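Local coordinates for ABC transporter, substrate binding protein (Aeropyrum pernix, PDB 3EAF) that probably binds a small solute outside the membrane and delivers it to an ABC transporter for uptake, and carries a bound magnesium ion, at residues D93-D98 against P115-P120; S255-P260 against I286-V291; Q264-I269 against G332-D337. One frame throughout, in Å; residues are numbered along the deposited sequence.

Overall arrangement
From the N terminus, the chain first builds a sheet, and interaction 1 closes a short loop there: helix 85-98 leads through strand 101-104 to 115-120, which brings the edge strand 117-118 back beside the helix. The chain then runs through the first five strands of the second sheet before interactions 2 and 3 open. These two cross: 255-260 meets 286-291 at the start of helix 288-304, while 264-269, where helix 267-278 starts, meets 332-337. They touch, because Pro256 and Ile258 pair through their backbones with Ala336 and Ile334. Interaction 1 precedes both, yet Pro120 packs against Phe257 and Thr335, linking the first sheet to the loop leaving strand 251-255 and the one leading toward strand 352-357.

Interaction 1 (D93-D98 against P115-P120); sequences DQVDTD and PFNFYP
Asp96 meets Phe116 and Pro115 with a single carboxylate oxygen, whereas Val95 meets Phe116 with its backbone and one methyl. The Phe116 ring thus has two different neighbours from one helical turn. Val95 O stands over a face of the ring, 3.9 Å from Phe116 CG, and Asp96 OD1 lies at the edge, near the ring plane, 3.4 Å from Phe116 CD2. Carboxylate and ring planes are 41° apart. An oxygen placed at the rim faces the slightly positive ring hydrogens, which probably makes this edge a mildly attractive site for the charge. The approach depends on the first torsion of Asp96 (chi1 174°), which swings CG opposite the backbone N and carries the carboxylate over to the loop. The same OD1 also rests on the proline, 3.5 Å from Pro115 CG. On the more buried side, Val95 and Phe116 slide past each other in opposite directions, with Val95 CG2 4.1 Å from Phe116 CB. That methyl also lies 3.7 Å from Asn117 ND2, the two side chains crossing at about a right angle. Just beyond, Asp93 adds a salt bridge to Lys114, and Phe116 and Phe118 bond through their backbones to Tyr102. The Pro115 side chain is about 6 Å from that of the magnesium ligand Glu325, though about 13 Å from the ion itself. Helix 85-98 connects the parallel strands 79-82 and 101-104 and covers a face of their sheet, and its last turn meets the loop leading into edge strand 117-118, as in the three-layered alpha/beta lobe of periplasmic binding proteins.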
loop_
_atom_site.group_PDB
_atom_site.type_symbol
_atom_site.label_atom_id
_atom_site.label_comp_id
_atom_site.label_asym_id
_atom_site.label_seq_id
_atom_site.Cartn_x
_atom_site.Cartn_y
_atom_site.Cartn_z
ATOM N N ASP A 93 11.472 10.271 -11.691
ATOM C CA ASP A 93 12.129 11.458 -12.252
ATOM C C ASP A 93 11.516 11.822 -13.605
ATOM O O ASP A 93 11.360 13.005 -13.925
ATOM C CB ASP A 93 13.647 11.251 -12.403
ATOM C CG ASP A 93 14.423 11.452 -11.094
ATOM O OD1 ASP A 93 13.907 12.085 -10.145
ATOM O OD2 ASP A 93 15.579 10.981 -11.021
ATOM N N GLN A 94 11.162 10.797 -14.380
ATOM C CA GLN A 94 10.512 10.978 -15.674
ATOM C C GLN A 94 9.101 11.593 -15.551
ATOM O O GLN A 94 8.751 12.489 -16.321
ATOM C CB GLN A 94 10.474 9.654 -16.454
ATOM C CG GLN A 94 10.122 9.805 -17.946
ATOM C CD GLN A 94 11.097 10.703 -18.700
ATOM O OE1 GLN A 94 12.314 10.527 -18.616
ATOM N NE2 GLN A 94 10.563 11.670 -19.444
ATOM N N VAL A 95 8.308 11.123 -14.583
ATOM C CA VAL A 95 6.952 11.674 -14.376
ATOM C C VAL A 95 6.983 13.140 -13.915
ATOM O O VAL A 95 6.049 13.900 -14.173
ATOM C CB VAL A 95 6.057 10.797 -13.439
ATOM C CG1 VAL A 95 6.045 9.340 -13.907
ATOM C CG2 VAL A 95 6.492 10.886 -11.988
ATOM N N ASP A 96 8.068 13.531 -13.252
ATOM C CA ASP A 96 8.284 14.929 -12.888
ATOM C C ASP A 96 8.543 15.753 -14.152
ATOM O O ASP A 96 7.894 16.769 -14.379
ATOM C CB ASP A 96 9.448 15.062 -11.893
ATOM C CG ASP A 96 9.808 16.512 -11.605
ATOM O OD1 ASP A 96 8.901 17.308 -11.268
ATOM O OD2 ASP A 96 11.004 16.859 -11.707
ATOM N N THR A 97 9.483 15.286 -14.973
ATOM C CA THR A 97 9.769 15.883 -16.281
ATOM C C THR A 97 8.494 16.029 -17.122
ATOM O O THR A 97 8.205 17.110 -17.644
ATOM C CB THR A 97 10.819 15.039 -17.037
ATOM O OG1 THR A 97 12.021 14.975 -16.258
ATOM C CG2 THR A 97 11.137 15.637 -18.397
ATOM N N ASP A 98 7.724 14.944 -17.208
ATOM C CA ASP A 98 6.512 14.885 -18.024
ATOM C C ASP A 98 5.270 15.501 -17.376
ATOM O O ASP A 98 4.233 15.644 -18.033
ATOM C CB ASP A 98 6.227 13.441 -18.425
ATOM C CG ASP A 98 7.320 12.856 -19.288
ATOM O OD1 ASP A 98 7.993 13.637 -19.999
ATOM O OD2 ASP A 98 7.501 11.620 -19.255
ATOM N N PRO A 115 8.423 15.155 -6.885
ATOM C CA PRO A 115 7.323 16.129 -6.898
ATOM C C PRO A 115 5.961 15.624 -7.390
ATOM O O PRO A 115 4.949 16.161 -6.979
ATOM C CB PRO A 115 7.849 17.245 -7.815
ATOM C CG PRO A 115 9.355 17.094 -7.763
ATOM C CD PRO A 115 9.551 15.601 -7.724
ATOM N N PHE A 116 5.925 14.619 -8.260
ATOM C CA PHE A 116 4.647 14.181 -8.833
ATOM C C PHE A 116 4.123 12.856 -8.284
ATOM O O PHE A 116 3.088 12.368 -8.740
ATOM C CB PHE A 116 4.700 14.177 -10.371
ATOM C CG PHE A 116 4.517 15.540 -10.974
ATOM C CD1 PHE A 116 3.268 15.940 -11.453
ATOM C CD2 PHE A 116 5.580 16.447 -11.025
ATOM C CE1 PHE A 116 3.087 17.216 -12.002
ATOM C CE2 PHE A 116 5.411 17.724 -11.576
ATOM C CZ PHE A 116 4.155 18.109 -12.061
ATOM N N ASN A 117 4.820 12.297 -7.289
ATOM C CA ASN A 117 4.405 11.038 -6.671
ATOM C C ASN A 117 3.652 11.223 -5.354
ATOM O O ASN A 117 4.103 11.949 -4.460
ATOM C CB ASN A 117 5.601 10.100 -6.482
ATOM C CG ASN A 117 6.162 9.598 -7.806
ATOM O OD1 ASN A 117 5.762 8.543 -8.313
ATOM N ND2 ASN A 117 7.069 10.363 -8.384
ATOM N N PHE A 118 2.497 10.562 -5.256
ATOM C CA PHE A 118 1.628 10.638 -4.082
ATOM C C PHE A 118 1.071 9.247 -3.777
ATOM O O PHE A 118 0.942 8.409 -4.666
ATOM C CB PHE A 118 0.445 11.589 -4.328
ATOM C CG PHE A 118 0.837 13.017 -4.599
ATOM C CD1 PHE A 118 0.869 13.952 -3.565
ATOM C CD2 PHE A 118 1.134 13.441 -5.895
ATOM C CE1 PHE A 118 1.220 15.281 -3.812
ATOM C CE2 PHE A 118 1.481 14.771 -6.156
ATOM C CZ PHE A 118 1.517 15.695 -5.114
ATOM N N TYR A 119 0.748 9.006 -2.514
ATOM C CA TYR A 119 -0.042 7.833 -2.130
ATOM C C TYR A 119 -0.735 8.146 -0.812
ATOM O O TYR A 119 -0.158 8.831 0.028
ATOM C CB TYR A 119 0.807 6.547 -2.053
ATOM C CG TYR A 119 2.156 6.691 -1.371
ATOM C CD1 TYR A 119 2.270 6.598 0.021
ATOM C CD2 TYR A 119 3.322 6.893 -2.116
ATOM C CE1 TYR A 119 3.500 6.739 0.658
ATOM C CE2 TYR A 119 4.564 7.026 -1.483
ATOM C CZ TYR A 119 4.643 6.948 -0.099
ATOM O OH TYR A 119 5.866 7.066 0.527
ATOM N N PRO A 120 -1.980 7.658 -0.630
ATOM C CA PRO A 120 -2.798 8.019 0.533
ATOM C C PRO A 120 -2.510 7.178 1.787
ATOM O O PRO A 120 -3.439 6.690 2.442
ATOM C CB PRO A 120 -4.218 7.760 0.026
ATOM C CG PRO A 120 -4.060 6.585 -0.869
ATOM C CD PRO A 120 -2.696 6.726 -1.525
#

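Interaction 2 (S255-P260 against I286-V291); sequences SPFIYP and INLRVV
The largely extended chain of 255-260 passes the first turn of helix 288-304, coming closest where Tyr259 CA lies 5.2 Å from Leu288 CA and, one step on, Pro260 CA lies 6.0 Å from Asn287 CA. Leu288 fills the space between the two chains. Its first torsion sets CG opposite the backbone N (chi1 170°), and both branches of the fork at CG then touch 255-260. Leu288 CD2 reaches the Tyr259 ring, 3.6 Å from Tyr259 CE1, while Leu288 CB sits over a face of that ring toward its rim. Leu288 CD1 lies nearer Ser255, 3.4 Å from Ser255 OG. That hydroxyl is already occupied: it donates to Phe257 O over 2.6 Å, in the carbonyl plane and on a lone pair, so the polar group is satisfied although a methyl covers it. The Tyr259 ring takes Ser255 CB and Phe257 O at its edge. In the type I periplasmic binding fold, the chain crosses between the lobes three times through such extended linkers; 255-260, which leaves the second sheet at strand 251-255, is probably part of one of them. Pro260 points its ring at the helix start, with Pro260 CG 3.9 Å from Val291 CG2 and 4.0 Å from Ile286 CG2. The other methyl, Val291 CG1, points away from the proline to Phe257 CB. The helix start is capped by Asn287, whose OD1 accepts from Val290 N over 3.1 Å, with an N-H...O angle of 165°. Glu237 takes the N-H of Leu288. Ile258 O is buried here without any polar partner, and Arg289, bound to Asp236, offers a guanidinium face to Leu288 CD2.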
loop_
_atom_site.group_PDB
_atom_site.type_symbol
_atom_site.label_atom_id
_atom_site.label_comp_id
_atom_site.label_asym_id
_atom_site.label_seq_id
_atom_site.Cartn_x
_atom_site.Cartn_y
_atom_site.Cartn_z
ATOM N N SER A 255 -2.234 -2.057 8.337
ATOM C CA SER A 255 -3.015 -1.443 7.271
ATOM C C SER A 255 -3.311 0.008 7.605
ATOM O O SER A 255 -3.841 0.294 8.680
ATOM C CB SER A 255 -4.323 -2.201 7.031
ATOM O OG SER A 255 -5.087 -1.559 6.026
ATOM N N PRO A 256 -2.959 0.933 6.695
ATOM C CA PRO A 256 -3.372 2.337 6.830
ATOM C C PRO A 256 -4.880 2.559 6.604
ATOM O O PRO A 256 -5.402 3.645 6.911
ATOM C CB PRO A 256 -2.565 3.051 5.733
ATOM C CG PRO A 256 -1.489 2.071 5.322
ATOM C CD PRO A 256 -2.118 0.727 5.503
ATOM N N PHE A 257 -5.564 1.530 6.100
ATOM C CA PHE A 257 -6.960 1.628 5.669
ATOM C C PHE A 257 -7.801 0.634 6.451
ATOM O O PHE A 257 -7.384 -0.513 6.658
ATOM C CB PHE A 257 -7.088 1.309 4.168
ATOM C CG PHE A 257 -5.961 1.862 3.331
ATOM C CD1 PHE A 257 -5.994 3.177 2.881
ATOM C CD2 PHE A 257 -4.864 1.069 3.008
ATOM C CE1 PHE A 257 -4.962 3.698 2.126
ATOM C CE2 PHE A 257 -3.824 1.579 2.244
ATOM C CZ PHE A 257 -3.869 2.899 1.808
ATOM N N ILE A 258 -8.987 1.073 6.872
ATOM C CA ILE A 258 -9.941 0.202 7.555
ATOM C C ILE A 258 -10.429 -0.906 6.609
ATOM O O ILE A 258 -10.655 -0.658 5.419
ATOM C CB ILE A 258 -11.128 1.029 8.155
ATOM C CG1 ILE A 258 -11.838 0.260 9.280
ATOM C CG2 ILE A 258 -12.125 1.474 7.070
ATOM C CD1 ILE A 258 -10.963 -0.032 10.507
ATOM N N TYR A 259 -10.535 -2.132 7.120
ATOM C CA TYR A 259 -11.077 -3.244 6.339
ATOM C C TYR A 259 -12.584 -3.052 6.241
ATOM O O TYR A 259 -13.192 -2.534 7.184
ATOM C CB TYR A 259 -10.845 -4.587 7.032
ATOM C CG TYR A 259 -9.437 -5.145 7.049
ATOM C CD1 TYR A 259 -8.316 -4.322 6.916
ATOM C CD2 TYR A 259 -9.234 -6.510 7.247
ATOM C CE1 TYR A 259 -7.025 -4.854 6.963
ATOM C CE2 TYR A 259 -7.964 -7.049 7.293
ATOM C CZ TYR A 259 -6.863 -6.220 7.150
ATOM O OH TYR A 259 -5.616 -6.775 7.203
ATOM N N PRO A 260 -13.199 -3.475 5.113
ATOM C CA PRO A 260 -14.670 -3.429 5.044
ATOM C C PRO A 260 -15.379 -4.086 6.251
ATOM O O PRO A 260 -16.366 -3.543 6.735
ATOM C CB PRO A 260 -14.986 -4.177 3.740
ATOM C CG PRO A 260 -13.781 -3.950 2.886
ATOM C CD PRO A 260 -12.608 -3.983 3.858
ATOM N N ILE A 286 -15.722 -7.470 -1.891
ATOM C CA ILE A 286 -15.177 -6.201 -1.413
ATOM C C ILE A 286 -14.291 -6.475 -0.201
ATOM O O ILE A 286 -14.764 -6.937 0.840
ATOM C CB ILE A 286 -16.298 -5.184 -1.087
ATOM C CG1 ILE A 286 -17.207 -4.964 -2.311
ATOM C CG2 ILE A 286 -15.723 -3.861 -0.558
ATOM C CD1 ILE A 286 -16.499 -4.407 -3.550
ATOM N N ASN A 287 -13.000 -6.205 -0.361
ATOM C CA ASN A 287 -12.003 -6.503 0.661
ATOM C C ASN A 287 -10.985 -5.369 0.743
ATOM O O ASN A 287 -11.095 -4.387 0.011
ATOM C CB ASN A 287 -11.321 -7.849 0.364
ATOM C CG ASN A 287 -10.731 -7.916 -1.047
ATOM O OD1 ASN A 287 -10.028 -7.009 -1.490
ATOM N ND2 ASN A 287 -11.024 -8.993 -1.754
ATOM N N LEU A 288 -9.998 -5.508 1.627
ATOM C CA LEU A 288 -8.938 -4.500 1.779
ATOM C C LEU A 288 -8.252 -4.103 0.456
ATOM O O LEU A 288 -7.974 -2.923 0.220
ATOM C CB LEU A 288 -7.889 -4.987 2.784
ATOM C CG LEU A 288 -6.598 -4.170 2.878
ATOM C CD1 LEU A 288 -6.877 -2.782 3.465
ATOM C CD2 LEU A 288 -5.539 -4.920 3.683
ATOM N N ARG A 289 -7.984 -5.084 -0.404
ATOM C CA ARG A 289 -7.277 -4.816 -1.668
ATOM C C ARG A 289 -8.116 -3.931 -2.578
ATOM O O ARG A 289 -7.604 -3.004 -3.206
ATOM C CB ARG A 289 -6.896 -6.123 -2.377
ATOM C CG ARG A 289 -6.079 -7.110 -1.524
ATOM C CD ARG A 289 -5.003 -6.400 -0.699
ATOM N NE ARG A 289 -4.339 -7.301 0.241
ATOM C CZ ARG A 289 -3.450 -6.915 1.146
ATOM N NH1 ARG A 289 -3.114 -5.633 1.254
ATOM N NH2 ARG A 289 -2.892 -7.817 1.942
ATOM N N VAL A 290 -9.414 -4.222 -2.626
ATOM C CA VAL A 290 -10.389 -3.389 -3.323
ATOM C C VAL A 290 -10.386 -1.960 -2.763
ATOM O O VAL A 290 -10.379 -0.993 -3.526
ATOM C CB VAL A 290 -11.809 -4.021 -3.273
ATOM C CG1 VAL A 290 -12.848 -3.123 -3.959
ATOM C CG2 VAL A 290 -11.799 -5.406 -3.926
ATOM N N VAL A 291 -10.364 -1.829 -1.439
ATOM C CA VAL A 291 -10.264 -0.512 -0.810
ATOM C C VAL A 291 -9.002 0.233 -1.279
ATOM O O VAL A 291 -9.063 1.410 -1.620
ATOM C CB VAL A 291 -10.289 -0.606 0.740
ATOM C CG1 VAL A 291 -10.108 0.773 1.369
ATOM C CG2 VAL A 291 -11.590 -1.256 1.222
#

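Interaction 3 (Q264-I269 against G332-D337); sequences QDVEGI and GGITAD
Two first torsions bring the hydrophobic groups together: Val266 places CG1 opposite its own N (chi1 175°), aiming that methyl at the Gly332-Gly333 turn, while Ile334 turns CG1 opposite its carbonyl carbon (chi1 -71°) and so extends it along Gly268. Val266 CG1 thereby lies 4.3 Å from Ile334 CG1. It also comes to 3.1 Å from Gly332 O, a tight fit, and to 3.5 Å from Gly333 O, so one methyl covers two carbonyl oxygens. Gly332 O is also gripped from the helix: Gly268 N donates to it over 2.9 Å, with an angle at the hydrogen of 159°. Amides in the first turn of a helix have no acceptor in a preceding turn, and here a carbonyl from a distant part of the chain supplies one. The close approach needs glycine on both sides. A CB on Gly268 would run into Ile334 CG1, and one on Gly332, whose phi is positive, would run into Gly268 N and Glu267 OE1. Ile334 CD1 lies directly against the backbone, 3.6 Å from Gly268 C, and Ile334 CG1 touches Ile269 CD1 at 4.3 Å. Replacing Ile334 with an alanine would probably open a gap over Gly268 and leave Ile269 CD1 without this neighbour. Beyond the contact, Ile334 also packs on Val291 and Val295 of helix 288-304. Backbone bonds from Ile334 to Ile258 and from Ala336 to Pro256 then set 334-336 antiparallel to 256-258, consistent with the paired linker segments that join the lobes of a type I periplasmic binding fold.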
loop_
_atom_site.group_PDB
_atom_site.type_symbol
_atom_site.label_atom_id
_atom_site.label_comp_id
_atom_site.label_asym_id
_atom_site.label_seq_id
_atom_site.Cartn_x
_atom_site.Cartn_y
_atom_site.Cartn_z
ATOM N N GLN A 264 -18.471 -1.184 8.632
ATOM C CA GLN A 264 -19.925 -1.114 8.398
ATOM C C GLN A 264 -20.487 0.301 8.477
ATOM O O GLN A 264 -21.438 0.636 7.766
ATOM C CB GLN A 264 -20.672 -1.984 9.410
ATOM C CG GLN A 264 -20.902 -3.404 8.953
ATOM C CD GLN A 264 -21.253 -4.355 10.087
ATOM O OE1 GLN A 264 -20.525 -4.461 11.084
ATOM N NE2 GLN A 264 -22.355 -5.082 9.922
ATOM N N ASP A 265 -19.899 1.115 9.353
ATOM C CA ASP A 265 -20.375 2.469 9.615
ATOM C C ASP A 265 -19.414 3.540 9.091
ATOM O O ASP A 265 -19.508 4.713 9.455
ATOM C CB ASP A 265 -20.650 2.640 11.110
ATOM C CG ASP A 265 -21.803 1.764 11.588
ATOM O OD1 ASP A 265 -22.960 2.040 11.204
ATOM O OD2 ASP A 265 -21.558 0.800 12.336
ATOM N N VAL A 266 -18.501 3.129 8.212
ATOM C CA VAL A 266 -17.561 4.060 7.601
ATOM C C VAL A 266 -18.087 4.497 6.238
ATOM O O VAL A 266 -18.385 3.657 5.383
ATOM C CB VAL A 266 -16.123 3.458 7.505
ATOM C CG1 VAL A 266 -15.193 4.396 6.755
ATOM C CG2 VAL A 266 -15.571 3.179 8.910
ATOM N N GLU A 267 -18.196 5.813 6.058
ATOM C CA GLU A 267 -18.764 6.425 4.857
ATOM C C GLU A 267 -18.096 5.901 3.581
ATOM O O GLU A 267 -18.781 5.457 2.650
ATOM C CB GLU A 267 -18.684 7.958 4.958
ATOM C CG GLU A 267 -19.616 8.735 4.023
ATOM C CD GLU A 267 -19.064 8.872 2.606
ATOM O OE1 GLU A 267 -17.838 8.698 2.429
ATOM O OE2 GLU A 267 -19.853 9.148 1.670
ATOM N N GLY A 268 -16.762 5.922 3.561
ATOM C CA GLY A 268 -15.981 5.490 2.397
ATOM C C GLY A 268 -16.138 4.018 2.061
ATOM O O GLY A 268 -16.143 3.652 0.889
ATOM N N ILE A 269 -16.262 3.180 3.088
ATOM C CA ILE A 269 -16.594 1.763 2.916
ATOM C C ILE A 269 -18.002 1.594 2.314
ATOM O O ILE A 269 -18.212 0.760 1.425
ATOM C CB ILE A 269 -16.468 0.971 4.259
ATOM C CG1 ILE A 269 -15.010 0.948 4.759
ATOM C CG2 ILE A 269 -16.992 -0.454 4.118
ATOM C CD1 ILE A 269 -14.003 0.328 3.785
ATOM N N GLY A 332 -13.650 9.539 3.036
ATOM C CA GLY A 332 -14.772 8.915 3.743
ATOM C C GLY A 332 -14.381 8.201 5.024
ATOM O O GLY A 332 -15.046 7.252 5.437
ATOM N N GLY A 333 -13.299 8.661 5.650
ATOM C CA GLY A 333 -12.829 8.112 6.920
ATOM C C GLY A 333 -12.245 6.713 6.826
ATOM O O GLY A 333 -12.221 5.985 7.816
ATOM N N ILE A 334 -11.775 6.337 5.637
ATOM C CA ILE A 334 -11.167 5.021 5.428
ATOM C C ILE A 334 -9.749 4.957 5.986
ATOM O O ILE A 334 -9.348 3.936 6.560
ATOM C CB ILE A 334 -11.123 4.638 3.924
ATOM C CG1 ILE A 334 -12.533 4.321 3.400
ATOM C CG2 ILE A 334 -10.162 3.463 3.687
ATOM C CD1 ILE A 334 -12.591 4.128 1.866
ATOM N N THR A 335 -8.995 6.042 5.803
ATOM C CA THR A 335 -7.591 6.096 6.231
ATOM C C THR A 335 -7.484 6.355 7.741
ATOM O O THR A 335 -8.402 6.930 8.347
ATOM C CB THR A 335 -6.760 7.129 5.411
ATOM O OG1 THR A 335 -7.323 8.442 5.541
ATOM C CG2 THR A 335 -6.732 6.748 3.928
ATOM N N ALA A 336 -6.371 5.918 8.338
ATOM C CA ALA A 336 -6.151 6.024 9.788
ATOM C C ALA A 336 -5.995 7.464 10.266
ATOM O O ALA A 336 -6.193 7.754 11.442
ATOM C CB ALA A 336 -4.937 5.177 10.219
ATOM N N ASP A 337 -5.642 8.359 9.348
ATOM C CA ASP A 337 -5.562 9.793 9.624
ATOM C C ASP A 337 -5.863 10.506 8.300
ATOM O O ASP A 337 -5.789 9.890 7.225
ATOM C CB ASP A 337 -4.162 10.144 10.145
ATOM C CG ASP A 337 -4.098 11.497 10.883
ATOM O OD1 ASP A 337 -5.096 12.254 10.916
ATOM O OD2 ASP A 337 -3.018 11.802 11.432
#